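Local atomic coordinates of serine protease inhibitor 4, isoform B (Drosophila melanogaster, PDB entry 4P0F), a protein that probably inhibits serine and cysteine endopeptidases by the serpin mechanism, in which the cleaved reactive-centre loop inserts into a beta sheet. Residues N167-F179 against E222-I234. Sequence-based numbering, arbitrary orientation.
Sequences NAIHFKGTWQHQF and ELPYKDSDLSMLI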
loop_
_atom_site.group_PDB
_atom_site.type_symbol
_atom_site.label_atom_id
_atom_site.label_comp_id
_atom_site.label_asym_id
_atom_site.label_seq_id
_atom_site.Cartn_x
_atom_site.Cartn_y
_atom_site.Cartn_z
ATOM N N ASN A 167 10.170 -2.481 2.382
ATOM C CA ASN A 167 9.581 -1.229 2.813
ATOM C C ASN A 167 8.493 -1.518 3.822
ATOM O O ASN A 167 7.685 -2.408 3.604
ATOM C CB ASN A 167 8.973 -0.449 1.650
ATOM C CG ASN A 167 8.173 0.736 2.132
ATOM O OD1 ASN A 167 6.956 0.635 2.395
ATOM N ND2 ASN A 167 8.849 1.861 2.298
ATOM N N ALA A 168 8.467 -0.753 4.909
ATOM C CA ALA A 168 7.395 -0.853 5.897
ATOM C C ALA A 168 6.794 0.525 6.110
ATOM O O ALA A 168 7.491 1.530 6.011
ATOM C CB ALA A 168 7.911 -1.426 7.204
ATOM N N ILE A 169 5.492 0.566 6.371
ATOM C CA ILE A 169 4.799 1.825 6.616
ATOM C C ILE A 169 3.803 1.645 7.757
ATOM O O ILE A 169 3.142 0.614 7.867
ATOM C CB ILE A 169 4.096 2.330 5.321
ATOM C CG1 ILE A 169 3.310 3.622 5.572
ATOM C CG2 ILE A 169 3.196 1.248 4.733
ATOM C CD1 ILE A 169 2.922 4.347 4.275
ATOM N N HIS A 170 3.749 2.642 8.635
ATOM C CA HIS A 170 2.828 2.621 9.766
ATOM C C HIS A 170 2.151 3.960 9.915
ATOM O O HIS A 170 2.799 5.002 9.887
ATOM C CB HIS A 170 3.552 2.268 11.056
ATOM C CG HIS A 170 2.652 2.250 12.256
ATOM N ND1 HIS A 170 2.595 3.290 13.155
ATOM C CD2 HIS A 170 1.754 1.329 12.679
ATOM C CE1 HIS A 170 1.703 3.007 14.093
ATOM N NE2 HIS A 170 1.183 1.824 13.830
ATOM N N PHE A 171 0.837 3.907 10.095
ATOM C CA PHE A 171 0.011 5.092 10.277
ATOM C C PHE A 171 -0.858 4.935 11.508
ATOM O O PHE A 171 -1.498 3.902 11.695
ATOM C CB PHE A 171 -0.855 5.324 9.050
ATOM C CG PHE A 171 -1.913 6.369 9.245
ATOM C CD1 PHE A 171 -1.584 7.708 9.296
ATOM C CD2 PHE A 171 -3.238 6.001 9.377
ATOM C CE1 PHE A 171 -2.567 8.673 9.478
ATOM C CE2 PHE A 171 -4.228 6.962 9.554
ATOM C CZ PHE A 171 -3.888 8.294 9.603
ATOM N N LYS A 172 -0.874 5.965 12.341
ATOM C CA LYS A 172 -1.834 6.046 13.435
ATOM C C LYS A 172 -2.290 7.487 13.561
ATOM O O LYS A 172 -1.504 8.370 13.895
ATOM C CB LYS A 172 -1.238 5.547 14.747
ATOM C CG LYS A 172 -2.182 5.732 15.943
ATOM C CD LYS A 172 -2.564 4.411 16.575
ATOM C CE LYS A 172 -3.326 4.622 17.875
ATOM N NZ LYS A 172 -3.603 3.336 18.569
ATOM N N GLY A 173 -3.565 7.720 13.279
ATOM C CA GLY A 173 -4.110 9.057 13.292
ATOM C C GLY A 173 -5.353 9.123 14.153
ATOM O O GLY A 173 -6.061 8.131 14.300
ATOM N N THR A 174 -5.586 10.293 14.732
ATOM C CA THR A 174 -6.804 10.576 15.473
ATOM C C THR A 174 -7.714 11.442 14.613
ATOM O O THR A 174 -7.240 12.373 13.973
ATOM C CB THR A 174 -6.478 11.292 16.801
ATOM O OG1 THR A 174 -5.571 10.475 17.554
ATOM C CG2 THR A 174 -7.739 11.555 17.608
ATOM N N TRP A 175 -9.012 11.152 14.585
ATOM C CA TRP A 175 -9.912 11.977 13.785
ATOM C C TRP A 175 -9.883 13.419 14.279
ATOM O O TRP A 175 -9.802 13.677 15.486
ATOM C CB TRP A 175 -11.356 11.491 13.837
ATOM C CG TRP A 175 -11.638 10.114 13.350
ATOM C CD1 TRP A 175 -12.195 9.109 14.070
ATOM C CD2 TRP A 175 -11.415 9.593 12.038
ATOM N NE1 TRP A 175 -12.339 7.991 13.292
ATOM C CE2 TRP A 175 -11.862 8.261 12.040
ATOM C CE3 TRP A 175 -10.883 10.123 10.858
ATOM C CZ2 TRP A 175 -11.789 7.449 10.924
ATOM C CZ3 TRP A 175 -10.810 9.313 9.752
ATOM C CH2 TRP A 175 -11.264 7.995 9.787
ATOM N N GLN A 176 -9.982 14.358 13.345
ATOM C CA GLN A 176 -10.191 15.751 13.707
ATOM C C GLN A 176 -11.509 15.829 14.464
ATOM O O GLN A 176 -11.618 16.518 15.476
ATOM C CB GLN A 176 -10.213 16.645 12.462
ATOM C CG GLN A 176 -10.416 18.126 12.772
ATOM C CD GLN A 176 -9.209 18.759 13.447
ATOM O OE1 GLN A 176 -8.067 18.509 13.064
ATOM N NE2 GLN A 176 -9.460 19.587 14.458
ATOM N N HIS A 177 -12.498 15.096 13.960
ATOM C CA HIS A 177 -13.796 14.963 14.624
ATOM C C HIS A 177 -14.064 13.506 14.963
ATOM O O HIS A 177 -14.474 12.727 14.107
ATOM C CB HIS A 177 -14.913 15.506 13.737
ATOM C CG HIS A 177 -14.666 16.896 13.248
ATOM N ND1 HIS A 177 -14.533 17.971 14.102
ATOM C CD2 HIS A 177 -14.522 17.390 11.997
ATOM C CE1 HIS A 177 -14.321 19.065 13.396
ATOM N NE2 HIS A 177 -14.309 18.741 12.116
ATOM N N GLN A 178 -13.830 13.144 16.217
ATOM C CA GLN A 178 -14.026 11.771 16.650
ATOM C C GLN A 178 -15.501 11.433 16.797
ATOM O O GLN A 178 -16.343 12.312 17.027
ATOM C CB GLN A 178 -13.309 11.517 17.972
ATOM C CG GLN A 178 -11.796 11.652 17.911
ATOM C CD GLN A 178 -11.148 11.407 19.253
ATOM O OE1 GLN A 178 -11.421 10.403 19.907
ATOM N NE2 GLN A 178 -10.297 12.332 19.681
ATOM N N PHE A 179 -15.791 10.146 16.654
ATOM C CA PHE A 179 -17.104 9.595 16.921
ATOM C C PHE A 179 -17.220 9.371 18.411
ATOM O O PHE A 179 -16.222 9.106 19.085
ATOM C CB PHE A 179 -17.318 8.265 16.193
ATOM C CG PHE A 179 -17.182 8.341 14.689
ATOM C CD1 PHE A 179 -15.933 8.324 14.081
ATOM C CD2 PHE A 179 -18.305 8.374 13.887
ATOM C CE1 PHE A 179 -15.821 8.374 12.710
ATOM C CE2 PHE A 179 -18.189 8.432 12.506
ATOM C CZ PHE A 179 -16.952 8.424 11.921
ATOM N N GLU A 222 -14.533 12.937 2.769
ATOM C CA GLU A 222 -13.202 12.893 3.354
ATOM C C GLU A 222 -13.261 13.178 4.849
ATOM O O GLU A 222 -13.852 14.168 5.276
ATOM C CB GLU A 222 -12.281 13.902 2.685
ATOM C CG GLU A 222 -11.127 13.263 1.985
ATOM C CD GLU A 222 -10.235 14.263 1.288
ATOM O OE1 GLU A 222 -10.202 15.450 1.695
ATOM O OE2 GLU A 222 -9.571 13.846 0.328
ATOM N N LEU A 223 -12.636 12.303 5.623
ATOM C CA LEU A 223 -12.560 12.434 7.068
ATOM C C LEU A 223 -11.122 12.780 7.449
ATOM O O LEU A 223 -10.228 11.943 7.301
ATOM C CB LEU A 223 -13.004 11.139 7.745
ATOM C CG LEU A 223 -14.383 10.601 7.356
ATOM C CD1 LEU A 223 -14.702 9.321 8.110
ATOM C CD2 LEU A 223 -15.463 11.645 7.606
ATOM N N PRO A 224 -10.885 14.012 7.924
ATOM C CA PRO A 224 -9.509 14.422 8.215
ATOM C C PRO A 224 -8.983 13.911 9.552
ATOM O O PRO A 224 -9.747 13.701 10.484
ATOM C CB PRO A 224 -9.597 15.952 8.214
ATOM C CG PRO A 224 -10.990 16.237 8.630
ATOM C CD PRO A 224 -11.825 15.139 8.033
ATOM N N TYR A 225 -7.668 13.713 9.625
ATOM C CA TYR A 225 -6.981 13.395 10.877
ATOM C C TYR A 225 -6.373 14.664 11.465
ATOM O O TYR A 225 -5.880 15.511 10.726
ATOM C CB TYR A 225 -5.886 12.341 10.627
ATOM C CG TYR A 225 -6.461 11.049 10.116
ATOM C CD1 TYR A 225 -7.033 10.140 10.989
ATOM C CD2 TYR A 225 -6.453 10.749 8.766
ATOM C CE1 TYR A 225 -7.590 8.968 10.532
ATOM C CE2 TYR A 225 -7.004 9.568 8.291
ATOM C CZ TYR A 225 -7.562 8.681 9.190
ATOM O OH TYR A 225 -8.120 7.516 8.743
ATOM N N LYS A 226 -6.395 14.804 12.784
ATOM C CA LYS A 226 -5.884 16.024 13.397
ATOM C C LYS A 226 -4.364 16.088 13.256
ATOM O O LYS A 226 -3.701 15.060 13.102
ATOM C CB LYS A 226 -6.298 16.127 14.870
ATOM C CG LYS A 226 -5.982 14.916 15.714
ATOM C CD LYS A 226 -6.495 15.080 17.143
ATOM C CE LYS A 226 -5.659 16.064 17.939
ATOM N NZ LYS A 226 -5.542 15.661 19.369
ATOM N N ASP A 227 -3.832 17.306 13.278
ATOM C CA ASP A 227 -2.389 17.534 13.242
ATOM C C ASP A 227 -1.729 16.866 12.042
ATOM O O ASP A 227 -0.635 16.311 12.156
ATOM C CB ASP A 227 -1.741 17.023 14.529
ATOM C CG ASP A 227 -2.351 17.637 15.769
ATOM O OD1 ASP A 227 -2.836 18.788 15.687
ATOM O OD2 ASP A 227 -2.346 16.968 16.825
ATOM N N SER A 228 -2.395 16.918 10.893
ATOM C CA SER A 228 -1.861 16.303 9.686
ATOM C C SER A 228 -2.579 16.807 8.450
ATOM O O SER A 228 -3.635 17.427 8.554
ATOM C CB SER A 228 -1.990 14.784 9.762
ATOM O OG SER A 228 -3.287 14.379 9.369
ATOM N N ASP A 229 -2.001 16.539 7.281
ATOM C CA ASP A 229 -2.680 16.788 6.012
ATOM C C ASP A 229 -3.175 15.466 5.423
ATOM O O ASP A 229 -3.360 15.336 4.212
ATOM C CB ASP A 229 -1.750 17.505 5.030
ATOM C CG ASP A 229 -1.447 18.930 5.452
ATOM O OD1 ASP A 229 -2.348 19.587 6.018
ATOM O OD2 ASP A 229 -0.312 19.396 5.219
ATOM N N LEU A 230 -3.391 14.493 6.302
ATOM C CA LEU A 230 -3.910 13.185 5.914
ATOM C C LEU A 230 -5.413 13.111 6.135
ATOM O O LEU A 230 -5.932 13.725 7.060
ATOM C CB LEU A 230 -3.219 12.089 6.717
ATOM C CG LEU A 230 -1.718 11.984 6.464
ATOM C CD1 LEU A 230 -1.017 11.292 7.613
ATOM C CD2 LEU A 230 -1.494 11.238 5.164
ATOM N N SER A 231 -6.095 12.351 5.289
ATOM C CA SER A 231 -7.524 12.108 5.440
ATOM C C SER A 231 -7.898 10.742 4.870
ATOM O O SER A 231 -7.152 10.155 4.074
ATOM C CB SER A 231 -8.355 13.209 4.767
ATOM O OG SER A 231 -8.283 13.145 3.352
ATOM N N MET A 232 -9.060 10.247 5.298
ATOM C CA MET A 232 -9.644 9.032 4.752
ATOM C C MET A 232 -10.755 9.413 3.801
ATOM O O MET A 232 -11.775 9.969 4.202
ATOM C CB MET A 232 -10.198 8.114 5.851
ATOM C CG MET A 232 -10.807 6.822 5.296
ATOM S SD MET A 232 -11.388 5.651 6.549
ATOM C CE MET A 232 -9.871 5.172 7.309
ATOM N N LEU A 233 -10.543 9.083 2.539
ATOM C CA LEU A 233 -11.523 9.285 1.491
ATOM C C LEU A 233 -12.361 8.037 1.360
ATOM O O LEU A 233 -11.818 6.946 1.237
ATOM C CB LEU A 233 -10.822 9.587 0.166
ATOM C CG LEU A 233 -11.717 9.693 -1.069
ATOM C CD1 LEU A 233 -12.536 10.972 -1.033
ATOM C CD2 LEU A 233 -10.848 9.614 -2.317
ATOM N N ILE A 234 -13.679 8.201 1.425
ATOM C CA ILE A 234 -14.614 7.096 1.225
ATOM C C ILE A 234 -15.392 7.368 -0.052
ATOM O O ILE A 234 -15.938 8.454 -0.205
ATOM C CB ILE A 234 -15.595 6.957 2.412
ATOM C CG1 ILE A 234 -14.822 6.784 3.723
ATOM C CG2 ILE A 234 -16.527 5.781 2.204
ATOM C CD1 ILE A 234 -15.631 7.098 4.948
HETATM O O HOH W 1 -3.745 12.406 14.231
HETATM O O HOH W 2 -7.097 18.226 10.313
HETATM O O HOH W 3 -5.807 19.347 13.626
HETATM O O HOH W 4 -12.465 13.858 11.258
#
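Tyr225 lies between Phe171 and Trp175, and the three rings form an aromatic cluster of the serpin fold that joins the end of strand 161-174 to the beta hairpin formed by strands 218-224 and 230-237. The CB of Tyr225 sits 3.6 Å from Thr174 O. A chi1 of -62° sets CG beside the backbone N and turns one ring face to Phe171 CZ, which stands 3.5 Å above the tyrosine plane, over its centre. CD1 packs on the Gly173 carbonyl carbon, where the lack of a side chain leaves room for the ring, while CD2 and CE2 each meet Phe171 CZ. Phe171 thus drives its edge into the tyrosine face in a T-shaped stack, planes at 76°, and its CE1 touches Leu230 CD1. CE1 and CZ of Tyr225 press instead on Trp175 CZ3 in a nearly parallel, strongly offset pair, indole CE3-CZ3-CH2 against tyrosine CE1-CZ-OH. At the tip, OH lies 3.3 Å from Trp175 CH2 and hydrogen-bonds to Thr329 of strand 328-341. The opposite face of the indole is covered by Leu223, and Met232 SD approaches its edge, 4.0 Å from CH2, a Met-aromatic contact.

A single backbone bridge pairs Trp175 with Tyr225: Lys226 N donates to Thr174 O (2.8 Å), and Gln176 N donates almost straight to Pro224 O (2.9 Å, 177°). Beyond it, one water accepts from Thr174 N and donates to Lys226 O.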